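Local coordinates for acyl-CoA dehydrogenase domain protein Tcur3483 (Thermomonospora curvata, PDB 6WY9), which binds a flavin adenine dinucleotide cofactor and is probably an acyl-CoA dehydrogenase-like oxidoreductase acting on a CH-CH group of its substrate, at residues Ala27-Leu32 with Ile90-Val95; Gly152-Ser157 with Ala197-Gly202; Val163-Glu168 with Gly235-Val240; Ile357-Pro362 with Ile370-Arg375. All coordinates share one frame; numbering follows the deposited sequence.

Contact 1 (Ala27-Leu32 with Ile90-Val95); sequences AALSEL and ISEQYV
L29 and L32 meet S91, E92 and V95 where two helices run side by side in nearly the same direction, the axes of segments 27-32 and 90-95 being 25° apart in direction and 10.0 Å from each other at closest approach. The backbones draw nearest at L29 and E92, whose CA atoms are 6.4 Å apart. The first helix offers two leucines, the second S91, E92 and V95. L29 reaches over through its two methyl ends: CD1 of L29 rests on CB of S91 at 3.9 Å, while its CD2 lies 3.7 Å from CG of E92 and also touches CG2 of V95. L32, its CG anti to the backbone N (chi1 175°), sends CD2 between E92 and V95, 4.0 Å from CB of V95 and close to the carbonyl O of E92. E92 thus contributes the aliphatic part of its chain, which both leucines cross at about a right angle. Its carboxylate is engaged elsewhere, by a salt bridge to R88 and a hydrogen bond to S89, and L32 is backed by W74 and Y77. This is helix-on-helix packing within the N-terminal helical domain of the acyl-CoA dehydrogenase fold, away from the flavin. Across the contact methyl and methylene groups are in van der Waals touch, so shape and the exclusion of water, rather than directed bonds, probably hold the two segments together.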
# COMPACT_ATOMS: atom_id res chain seq x y z
N ALA A 27 -13.95 -36.42 7.05
CA ALA A 27 -14.70 -37.20 6.07
C ALA A 27 -16.16 -36.78 6.02
O ALA A 27 -16.79 -36.81 4.96
CB ALA A 27 -14.62 -38.69 6.40
N ALA A 28 -16.70 -36.37 7.17
CA ALA A 28 -18.09 -35.94 7.24
C ALA A 28 -18.29 -34.65 6.47
O ALA A 28 -19.30 -34.50 5.77
CB ALA A 28 -18.52 -35.79 8.70
N LEU A 29 -17.36 -33.70 6.57
CA LEU A 29 -17.51 -32.45 5.84
C LEU A 29 -17.36 -32.67 4.35
O LEU A 29 -18.11 -32.09 3.56
CB LEU A 29 -16.50 -31.40 6.32
CG LEU A 29 -16.53 -30.77 7.72
CD1 LEU A 29 -15.56 -29.57 7.75
CD2 LEU A 29 -17.92 -30.33 8.11
N SER A 30 -16.36 -33.45 3.94
CA SER A 30 -16.28 -33.94 2.56
C SER A 30 -17.60 -34.54 2.08
O SER A 30 -18.05 -34.25 0.98
CB SER A 30 -15.20 -35.01 2.45
OG SER A 30 -13.95 -34.37 2.37
N GLU A 31 -18.19 -35.43 2.87
CA GLU A 31 -19.44 -36.05 2.43
C GLU A 31 -20.54 -35.00 2.35
O GLU A 31 -21.40 -35.03 1.46
CB GLU A 31 -19.88 -37.18 3.37
CG GLU A 31 -19.04 -38.44 3.37
CD GLU A 31 -19.11 -39.20 2.04
OE1 GLU A 31 -20.00 -38.87 1.22
OE2 GLU A 31 -18.28 -40.11 1.84
N LEU A 32 -20.57 -34.08 3.32
CA LEU A 32 -21.55 -33.00 3.27
C LEU A 32 -21.37 -32.18 2.00
O LEU A 32 -22.33 -31.86 1.29
CB LEU A 32 -21.40 -32.11 4.50
CG LEU A 32 -22.28 -30.87 4.52
CD1 LEU A 32 -23.76 -31.28 4.50
CD2 LEU A 32 -21.93 -30.13 5.79
N ILE A 90 -20.24 -25.08 13.23
CA ILE A 90 -19.78 -23.97 12.40
C ILE A 90 -19.08 -24.47 11.15
O ILE A 90 -19.26 -23.93 10.06
CB ILE A 90 -18.85 -23.06 13.22
CG1 ILE A 90 -19.62 -22.42 14.36
CG2 ILE A 90 -18.26 -22.00 12.32
CD1 ILE A 90 -18.76 -21.56 15.25
N SER A 91 -18.22 -25.48 11.32
CA SER A 91 -17.60 -26.14 10.17
C SER A 91 -18.65 -26.56 9.14
O SER A 91 -18.53 -26.23 7.96
CB SER A 91 -16.79 -27.34 10.67
OG SER A 91 -15.88 -26.89 11.67
N GLU A 92 -19.68 -27.28 9.58
CA GLU A 92 -20.73 -27.71 8.65
C GLU A 92 -21.48 -26.51 8.07
O GLU A 92 -21.79 -26.48 6.86
CB GLU A 92 -21.71 -28.65 9.36
CG GLU A 92 -21.11 -29.98 9.86
CD GLU A 92 -22.06 -30.76 10.78
OE1 GLU A 92 -22.20 -30.39 11.97
OE2 GLU A 92 -22.67 -31.74 10.33
N GLN A 93 -21.78 -25.50 8.90
CA GLN A 93 -22.45 -24.31 8.40
C GLN A 93 -21.65 -23.66 7.28
O GLN A 93 -22.23 -23.17 6.30
CB GLN A 93 -22.70 -23.32 9.56
CG GLN A 93 -23.47 -23.91 10.73
CD GLN A 93 -23.77 -22.91 11.84
OE1 GLN A 93 -24.51 -23.23 12.78
NE2 GLN A 93 -23.21 -21.71 11.74
N TYR A 94 -20.33 -23.61 7.42
CA TYR A 94 -19.54 -22.93 6.39
C TYR A 94 -19.51 -23.74 5.10
O TYR A 94 -19.53 -23.16 4.00
CB TYR A 94 -18.11 -22.66 6.88
CG TYR A 94 -18.00 -21.31 7.54
CD1 TYR A 94 -18.83 -20.27 7.15
CD2 TYR A 94 -17.10 -21.09 8.58
CE1 TYR A 94 -18.77 -19.01 7.77
CE2 TYR A 94 -17.02 -19.84 9.20
CZ TYR A 94 -17.86 -18.81 8.79
OH TYR A 94 -17.78 -17.57 9.37
N VAL A 95 -19.48 -25.08 5.21
CA VAL A 95 -19.56 -25.90 4.01
C VAL A 95 -20.84 -25.57 3.26
O VAL A 95 -20.83 -25.36 2.04
CB VAL A 95 -19.46 -27.40 4.33
CG1 VAL A 95 -19.50 -28.21 3.04
CG2 VAL A 95 -18.19 -27.74 5.11

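Contact 2 (Gly152-Ser157 with Ala197-Gly202); sequences GTDLAS and APKHKG. With FDA (dihydroflavine-adenine dinucleotide), chain C.
K199 starts its side chain with CG between the backbone N and the carbonyl carbon (chi1 62°), and D154 sets its CG anti to the backbone N (chi1 -176°); the two chains cross at about a right angle and meet in a salt bridge. NZ of K199 lies 2.8 Å from OD1 of D154, on the syn side and 19° out of the carboxylate plane. The other oxygen, OD2 of D154, accepts the hydroxyl OG of S157 at 2.8 Å, from above that plane, which should restrain the group from turning. With an alanine in place of D154, the ammonium of K199 would probably be left without its countercharge and S157 would lose its acceptor. A156 packs alongside the aliphatic end of K199: its CB touches CE of K199 at 3.6 Å and lies over one face of the H200 ring, 3.8 Å from the centroid, a CH-pi contact. W251 meets the same imidazole edge-to-face. The two loops belong to the beta-rich middle domain of the acyl-CoA dehydrogenase fold, and D154, centre of an inverse gamma turn, directly follows residues of the flavin site. There T153 grips one pyrophosphate oxygen twice, O2A of FDA accepting from its N at 2.9 Å and its OG1 at 2.7 Å. R192 donates to the carbonyl oxygens of both A156 and K199, tying the two loops together.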
# COMPACT_ATOMS: atom_id res chain seq x y z
N GLY A 152 -26.77 7.56 7.22
CA GLY A 152 -26.12 6.39 6.65
C GLY A 152 -25.10 5.86 7.64
O GLY A 152 -25.42 5.01 8.48
N THR A 153 -23.87 6.36 7.58
CA THR A 153 -22.92 6.00 8.62
C THR A 153 -23.45 6.42 10.00
O THR A 153 -23.35 5.67 10.97
CB THR A 153 -21.55 6.65 8.34
OG1 THR A 153 -21.12 6.34 7.01
CG2 THR A 153 -20.53 6.15 9.32
N ASP A 154 -24.03 7.63 10.09
CA ASP A 154 -24.60 8.14 11.34
C ASP A 154 -26.04 7.63 11.48
O ASP A 154 -27.03 8.38 11.42
CB ASP A 154 -24.54 9.67 11.36
CG ASP A 154 -25.02 10.26 12.67
OD1 ASP A 154 -25.29 9.52 13.63
OD2 ASP A 154 -25.14 11.50 12.73
N LEU A 155 -26.12 6.30 11.60
CA LEU A 155 -27.43 5.66 11.60
C LEU A 155 -28.26 6.11 12.79
O LEU A 155 -29.48 6.25 12.68
CB LEU A 155 -27.26 4.13 11.58
CG LEU A 155 -28.55 3.29 11.74
CD1 LEU A 155 -29.59 3.68 10.68
CD2 LEU A 155 -28.30 1.75 11.74
N ALA A 156 -27.61 6.40 13.93
CA ALA A 156 -28.32 6.84 15.13
C ALA A 156 -28.99 8.21 14.95
O ALA A 156 -29.76 8.61 15.83
CB ALA A 156 -27.39 6.85 16.35
N SER A 157 -28.77 8.90 13.83
CA SER A 157 -29.51 10.12 13.51
C SER A 157 -30.75 9.87 12.68
O SER A 157 -31.29 10.84 12.14
CB SER A 157 -28.61 11.09 12.73
OG SER A 157 -27.76 11.75 13.62
N ALA A 197 -35.15 11.98 23.30
CA ALA A 197 -34.12 11.21 23.98
C ALA A 197 -32.77 11.33 23.28
O ALA A 197 -32.70 11.68 22.09
CB ALA A 197 -34.52 9.73 24.04
N PRO A 198 -31.69 11.03 23.99
CA PRO A 198 -30.40 10.83 23.31
C PRO A 198 -30.65 9.99 22.06
O PRO A 198 -31.49 9.09 22.07
CB PRO A 198 -29.56 10.08 24.34
CG PRO A 198 -30.16 10.48 25.68
CD PRO A 198 -31.64 10.66 25.42
N LYS A 199 -29.95 10.32 20.97
CA LYS A 199 -30.26 9.69 19.69
C LYS A 199 -30.18 8.17 19.77
O LYS A 199 -31.05 7.48 19.23
CB LYS A 199 -29.34 10.23 18.59
CG LYS A 199 -27.84 9.98 18.76
CD LYS A 199 -27.07 10.85 17.74
CE LYS A 199 -26.00 10.09 16.95
NZ LYS A 199 -25.24 10.99 16.00
N HIS A 200 -29.17 7.62 20.45
CA HIS A 200 -29.07 6.17 20.61
C HIS A 200 -30.20 5.60 21.45
O HIS A 200 -30.42 4.39 21.44
CB HIS A 200 -27.74 5.79 21.24
CG HIS A 200 -26.56 6.09 20.38
ND1 HIS A 200 -26.06 5.20 19.46
CD2 HIS A 200 -25.79 7.20 20.29
CE1 HIS A 200 -25.03 5.74 18.84
NE2 HIS A 200 -24.84 6.95 19.32
N LYS A 201 -30.90 6.43 22.21
CA LYS A 201 -31.92 5.93 23.13
C LYS A 201 -33.34 6.29 22.68
O LYS A 201 -34.28 6.18 23.47
CB LYS A 201 -31.65 6.45 24.55
CG LYS A 201 -30.16 6.51 24.86
CD LYS A 201 -29.77 5.97 26.23
CE LYS A 201 -30.18 6.91 27.33
NZ LYS A 201 -29.29 6.89 28.54
N GLY A 202 -33.51 6.69 21.41
CA GLY A 202 -34.80 7.10 20.90
C GLY A 202 -35.34 6.20 19.80
O GLY A 202 -36.33 6.52 19.14
PA FDA C . -22.17 8.03 4.00
O1A FDA C . -22.48 9.24 3.18
O2A FDA C . -22.62 7.97 5.47
O5B FDA C . -20.49 7.89 4.11
C5B FDA C . -19.98 7.85 2.81
C4B FDA C . -18.46 7.63 2.94
O4B FDA C . -17.97 8.70 3.88
C3B FDA C . -18.10 6.35 3.71
O3B FDA C . -17.96 5.26 2.87
C2B FDA C . -16.72 6.71 4.25
O2B FDA C . -15.67 6.76 3.22
C1B FDA C . -16.89 8.19 4.72
N9A FDA C . -17.19 8.35 6.14
C8A FDA C . -18.45 8.33 6.78
N7A FDA C . -18.35 8.57 8.09
C5A FDA C . -17.01 8.76 8.32
C6A FDA C . -16.30 9.01 9.50
N6A FDA C . -16.93 9.15 10.69
N1A FDA C . -14.96 9.15 9.48
C2A FDA C . -14.39 8.99 8.25
N3A FDA C . -14.93 8.73 7.03
C4A FDA C . -16.26 8.63 7.11
N1 FDA C . -28.85 -0.38 4.25
C2 FDA C . -30.02 -0.85 4.89
O2 FDA C . -30.56 -0.17 5.78
N3 FDA C . -30.49 -2.09 4.46
C4 FDA C . -29.89 -2.87 3.45
O4 FDA C . -30.40 -3.94 3.13
C4X FDA C . -28.71 -2.31 2.85
N5 FDA C . -28.07 -3.01 1.83
C5X FDA C . -27.29 -2.31 0.95
C6 FDA C . -26.97 -2.82 -0.26
C7 FDA C . -26.18 -2.04 -1.15
C7M FDA C . -25.88 -2.61 -2.41
C8 FDA C . -25.71 -0.83 -0.81
C8M FDA C . -24.88 -0.03 -1.74
C9 FDA C . -26.01 -0.32 0.44
C9A FDA C . -26.80 -1.06 1.31
N10 FDA C . -27.11 -0.56 2.58
C10 FDA C . -28.23 -1.10 3.22
C1' FDA C . -26.70 0.83 2.93
C2' FDA C . -25.35 0.86 3.71
O2' FDA C . -25.52 0.41 4.97
C3' FDA C . -24.91 2.39 3.65
O3' FDA C . -24.54 2.75 2.33
C4' FDA C . -23.81 2.67 4.65
O4' FDA C . -24.37 2.59 5.91
C5' FDA C . -23.18 4.05 4.31
O5' FDA C . -24.18 5.02 4.47
P FDA C . -24.09 6.09 3.23
O1P FDA C . -24.23 5.28 2.03
O2P FDA C . -25.09 7.19 3.53
O3P FDA C . -22.56 6.73 3.17

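Contact 3 (Val163-Glu168 with Gly235-Val240); sequences VRDGDE and GVRVPV
A surface salt-bridge network, set on the outer end of an antiparallel sheet, joins D165 and E168 to R237. D165 lies in the turn after strand 161-164, E168 opens strand 168-176, and R237 lies on strand 227-239. The guanidinium of R237 takes both acids at its edge, in its own plane. A bend at chi3 (60°) brings it side-on to E168, whose OE2 is 2.8 Å from NE and 2.9 Å from NH2 of R237. The same NH2 of R237 reaches OD2 of D165 at 2.7 Å, from above the carboxylate plane. An alanine in place of E168 would take away the oxygen that NE and NH2 share, and R237 would probably keep only D165 of this network and be freer to turn. In this beta domain of the acyl-CoA dehydrogenase fold, the two inner strands of the sheet pair E168 with P239, antiparallel and non-hydrogen-bonded. Beyond the pair, V240 N donates to D167 O at 2.6 Å. CG2 of V240 sits over one face of the R164 guanidinium, 3.9 Å from its NH2, the two side chains crossing at about a right angle. F169 packs against both R164 and V240.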
# COMPACT_ATOMS: atom_id res chain seq x y z
N VAL A 163 -45.10 6.92 15.84
CA VAL A 163 -45.79 7.61 16.92
C VAL A 163 -46.91 6.73 17.46
O VAL A 163 -47.63 6.09 16.69
CB VAL A 163 -46.36 8.97 16.45
CG1 VAL A 163 -45.27 9.88 15.94
CG2 VAL A 163 -47.43 8.76 15.38
N ARG A 164 -47.06 6.71 18.78
CA ARG A 164 -48.12 5.92 19.41
C ARG A 164 -49.49 6.54 19.14
O ARG A 164 -49.70 7.73 19.36
CB ARG A 164 -47.90 5.84 20.91
CG ARG A 164 -47.24 4.60 21.40
CD ARG A 164 -48.26 3.71 22.04
NE ARG A 164 -47.65 2.84 23.01
CZ ARG A 164 -48.30 1.88 23.64
NH1 ARG A 164 -47.67 1.11 24.52
NH2 ARG A 164 -49.58 1.68 23.37
N ASP A 165 -50.43 5.73 18.67
CA ASP A 165 -51.81 6.18 18.54
C ASP A 165 -52.73 5.50 19.54
O ASP A 165 -53.62 6.15 20.10
CB ASP A 165 -52.34 5.93 17.13
CG ASP A 165 -53.70 6.58 16.87
OD1 ASP A 165 -54.43 6.89 17.83
OD2 ASP A 165 -54.04 6.79 15.69
N GLY A 166 -52.53 4.21 19.76
CA GLY A 166 -53.14 3.56 20.89
C GLY A 166 -52.31 2.33 21.15
O GLY A 166 -51.22 2.42 21.71
N ASP A 167 -52.81 1.17 20.72
CA ASP A 167 -51.96 -0.01 20.61
C ASP A 167 -51.42 -0.19 19.19
O ASP A 167 -51.04 -1.31 18.82
CB ASP A 167 -52.71 -1.25 21.07
CG ASP A 167 -54.15 -1.17 20.74
OD1 ASP A 167 -54.78 -2.22 20.48
OD2 ASP A 167 -54.66 -0.03 20.74
N GLU A 168 -51.39 0.88 18.40
CA GLU A 168 -50.80 0.90 17.07
C GLU A 168 -49.68 1.93 17.03
O GLU A 168 -49.71 2.92 17.77
CB GLU A 168 -51.82 1.27 15.97
CG GLU A 168 -52.85 0.21 15.59
CD GLU A 168 -53.64 0.62 14.36
OE1 GLU A 168 -53.98 -0.26 13.53
OE2 GLU A 168 -53.92 1.83 14.22
N GLY A 235 -47.97 6.98 6.69
CA GLY A 235 -49.09 6.65 7.54
C GLY A 235 -49.24 5.18 7.81
O GLY A 235 -50.32 4.74 8.21
N VAL A 236 -48.19 4.39 7.59
CA VAL A 236 -48.29 2.95 7.79
C VAL A 236 -48.62 2.65 9.24
O VAL A 236 -48.02 3.21 10.17
CB VAL A 236 -46.99 2.24 7.39
CG1 VAL A 236 -47.13 0.75 7.66
CG2 VAL A 236 -46.66 2.52 5.94
N ARG A 237 -49.56 1.73 9.46
CA ARG A 237 -50.05 1.42 10.79
C ARG A 237 -49.72 -0.02 11.14
O ARG A 237 -50.04 -0.94 10.38
CB ARG A 237 -51.56 1.69 10.87
CG ARG A 237 -51.93 3.04 10.25
CD ARG A 237 -53.36 3.45 10.55
NE ARG A 237 -53.61 3.56 11.98
CZ ARG A 237 -53.72 4.71 12.64
NH1 ARG A 237 -53.62 5.86 11.98
NH2 ARG A 237 -53.95 4.71 13.94
N VAL A 238 -49.12 -0.22 12.31
CA VAL A 238 -48.68 -1.54 12.76
C VAL A 238 -49.03 -1.70 14.23
O VAL A 238 -48.83 -0.75 15.01
CB VAL A 238 -47.16 -1.73 12.52
CG1 VAL A 238 -46.70 -3.14 12.89
CG2 VAL A 238 -46.83 -1.46 11.07
N PRO A 239 -49.55 -2.84 14.67
CA PRO A 239 -49.84 -3.01 16.10
C PRO A 239 -48.57 -2.84 16.92
O PRO A 239 -47.46 -3.15 16.47
CB PRO A 239 -50.39 -4.44 16.20
CG PRO A 239 -50.07 -5.08 14.94
CD PRO A 239 -49.94 -4.02 13.89
N VAL A 240 -48.74 -2.33 18.14
CA VAL A 240 -47.62 -2.10 19.05
C VAL A 240 -46.91 -3.39 19.43
O VAL A 240 -45.72 -3.36 19.77
CB VAL A 240 -48.08 -1.32 20.31
CG1 VAL A 240 -47.15 -1.56 21.49
CG2 VAL A 240 -48.15 0.17 20.02

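Contact 4 (Ile357-Pro362 with Ile370-Arg375); sequences IRPESP and IEQLSR
R358 and R375 lay their guanidinium groups flat on each other, centres 4.0 Å apart and planes 27° apart, where a loop with a type II beta turn (R358 to S361) packs on helix 369-380 of the C-terminal helical domain. NH1 of R358 stands over the centre of the R375 group, 3.5 Å from its CZ. The salt bridge of R375 to E371 of its own helix, with NH2 of R375 2.7 Å from OE1 of E371 and NE 3.0 Å from OE2, offsets one of the two charges. The same carboxylate lies near R358, beyond salt-bridge distance, and probably eases the stacking. R358 is held by a hydrogen bond from its NH2 to the backbone of a neighbouring subunit, which also reaches OE2 of E371 with a polar side chain. E371 takes this position with CG anti to the backbone N (chi1 -165°) and a bend at chi2, which brings the carboxylate alongside R375, one turn on. Its OE1 also lies 3.5 Å from CG of R358, and its CB packs against the carbonyl O of I357. P359 fits beside this pair, with its CG against CB and OE1 of Q372. Farther out, V223 O accepts from NH1 of R375, and G224 O from NE2 of Q372. At the pyrrolidine itself, CD of P359 lies 3.5 Å from OE1 of E371 and 3.7 Å from NH2 of R375.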
# COMPACT_ATOMS: atom_id res chain seq x y z
N ILE A 357 -14.07 -8.65 -19.64
CA ILE A 357 -15.26 -9.10 -20.37
C ILE A 357 -16.35 -9.42 -19.35
O ILE A 357 -16.12 -10.17 -18.39
CB ILE A 357 -14.95 -10.30 -21.27
CG1 ILE A 357 -13.80 -9.95 -22.25
CG2 ILE A 357 -16.22 -10.77 -21.99
CD1 ILE A 357 -13.52 -11.07 -23.32
N ARG A 358 -17.53 -8.80 -19.53
CA ARG A 358 -18.67 -8.98 -18.64
C ARG A 358 -19.27 -10.40 -18.77
O ARG A 358 -19.11 -11.06 -19.81
CB ARG A 358 -19.75 -7.92 -18.96
CG ARG A 358 -19.40 -6.49 -18.42
CD ARG A 358 -20.33 -5.38 -18.94
NE ARG A 358 -19.93 -4.13 -18.30
CZ ARG A 358 -20.54 -3.61 -17.22
NH1 ARG A 358 -21.62 -4.21 -16.72
NH2 ARG A 358 -20.08 -2.48 -16.68
N PRO A 359 -19.96 -10.87 -17.73
CA PRO A 359 -20.69 -12.15 -17.81
C PRO A 359 -21.56 -12.17 -19.05
O PRO A 359 -22.17 -11.17 -19.41
CB PRO A 359 -21.54 -12.16 -16.53
CG PRO A 359 -20.76 -11.21 -15.56
CD PRO A 359 -20.23 -10.13 -16.47
N GLU A 360 -21.66 -13.33 -19.68
CA GLU A 360 -22.57 -13.49 -20.83
C GLU A 360 -22.05 -12.83 -22.10
O GLU A 360 -22.78 -12.78 -23.10
CB GLU A 360 -23.98 -12.92 -20.57
CG GLU A 360 -24.51 -13.00 -19.13
CD GLU A 360 -25.19 -14.31 -18.83
OE1 GLU A 360 -24.67 -15.35 -19.29
OE2 GLU A 360 -26.24 -14.30 -18.15
N SER A 361 -20.87 -12.23 -22.07
CA SER A 361 -20.31 -11.85 -23.35
C SER A 361 -19.25 -12.86 -23.76
O SER A 361 -18.59 -13.47 -22.89
CB SER A 361 -19.67 -10.45 -23.32
OG SER A 361 -20.63 -9.42 -23.48
N PRO A 362 -19.03 -13.01 -25.06
CA PRO A 362 -18.07 -14.01 -25.55
C PRO A 362 -16.66 -13.70 -25.08
O PRO A 362 -16.21 -12.55 -25.12
CB PRO A 362 -18.17 -13.90 -27.08
CG PRO A 362 -19.40 -13.21 -27.36
CD PRO A 362 -19.79 -12.38 -26.15
N ILE A 370 -15.41 -12.75 -11.82
CA ILE A 370 -14.47 -11.84 -11.16
C ILE A 370 -14.66 -10.43 -11.69
O ILE A 370 -14.54 -9.44 -10.94
CB ILE A 370 -13.03 -12.33 -11.34
CG1 ILE A 370 -12.85 -13.66 -10.56
CG2 ILE A 370 -12.04 -11.23 -10.82
CD1 ILE A 370 -11.64 -14.50 -11.00
N GLU A 371 -14.97 -10.30 -12.98
CA GLU A 371 -15.34 -8.99 -13.50
C GLU A 371 -16.57 -8.44 -12.76
O GLU A 371 -16.57 -7.28 -12.32
CB GLU A 371 -15.58 -9.09 -15.00
CG GLU A 371 -15.62 -7.74 -15.73
CD GLU A 371 -16.92 -6.99 -15.52
OE1 GLU A 371 -17.98 -7.65 -15.41
OE2 GLU A 371 -16.87 -5.73 -15.51
N GLN A 372 -17.64 -9.24 -12.63
CA GLN A 372 -18.82 -8.70 -11.95
C GLN A 372 -18.58 -8.46 -10.45
O GLN A 372 -19.02 -7.44 -9.89
CB GLN A 372 -20.03 -9.61 -12.17
CG GLN A 372 -21.25 -9.11 -11.37
CD GLN A 372 -22.52 -9.77 -11.81
OE1 GLN A 372 -22.50 -10.93 -12.20
NE2 GLN A 372 -23.64 -9.04 -11.77
N LEU A 373 -17.82 -9.35 -9.78
CA LEU A 373 -17.55 -9.19 -8.35
C LEU A 373 -16.70 -7.96 -8.08
O LEU A 373 -16.85 -7.34 -7.03
CB LEU A 373 -16.86 -10.45 -7.77
CG LEU A 373 -17.83 -11.62 -7.51
CD1 LEU A 373 -17.08 -12.93 -7.24
CD2 LEU A 373 -18.81 -11.31 -6.35
N SER A 374 -15.78 -7.62 -8.99
CA SER A 374 -15.06 -6.35 -8.87
C SER A 374 -15.99 -5.16 -8.81
O SER A 374 -15.67 -4.15 -8.16
CB SER A 374 -14.12 -6.14 -10.06
OG SER A 374 -13.08 -7.10 -10.05
N ARG A 375 -17.11 -5.21 -9.53
CA ARG A 375 -18.04 -4.09 -9.49
C ARG A 375 -18.93 -4.11 -8.26
O ARG A 375 -19.68 -3.15 -8.04
CB ARG A 375 -18.91 -4.06 -10.76
CG ARG A 375 -18.10 -3.93 -12.05
CD ARG A 375 -19.04 -3.89 -13.24
NE ARG A 375 -19.25 -5.21 -13.84
CZ ARG A 375 -20.43 -5.84 -13.91
NH1 ARG A 375 -21.54 -5.32 -13.35
NH2 ARG A 375 -20.47 -7.03 -14.53

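In the fold
Along the chain, contact 1 comes first, joining helices 26-41 and 90-103; contacts 2 and 3 follow in the beta domain, and contact 4 comes last, on helix 369-380 and the loop before it. Contacts 2 and 3 interleave, their segments alternating in sequence, with centres about 21 Å apart. Contact 2 joins a flavin-binding loop after strand 142-145 to a second loop, after strand 186-192, while contact 3 sits on the outer end of an antiparallel sheet. Centres of contacts 1 and 4 are about 30 Å apart; those of contacts 3 and 4, across the chain's centre, about 46 Å. Only contact 2 touches the cofactor; contacts 1 and 3 are packing within the chain, and contact 4 lies at a subunit boundary.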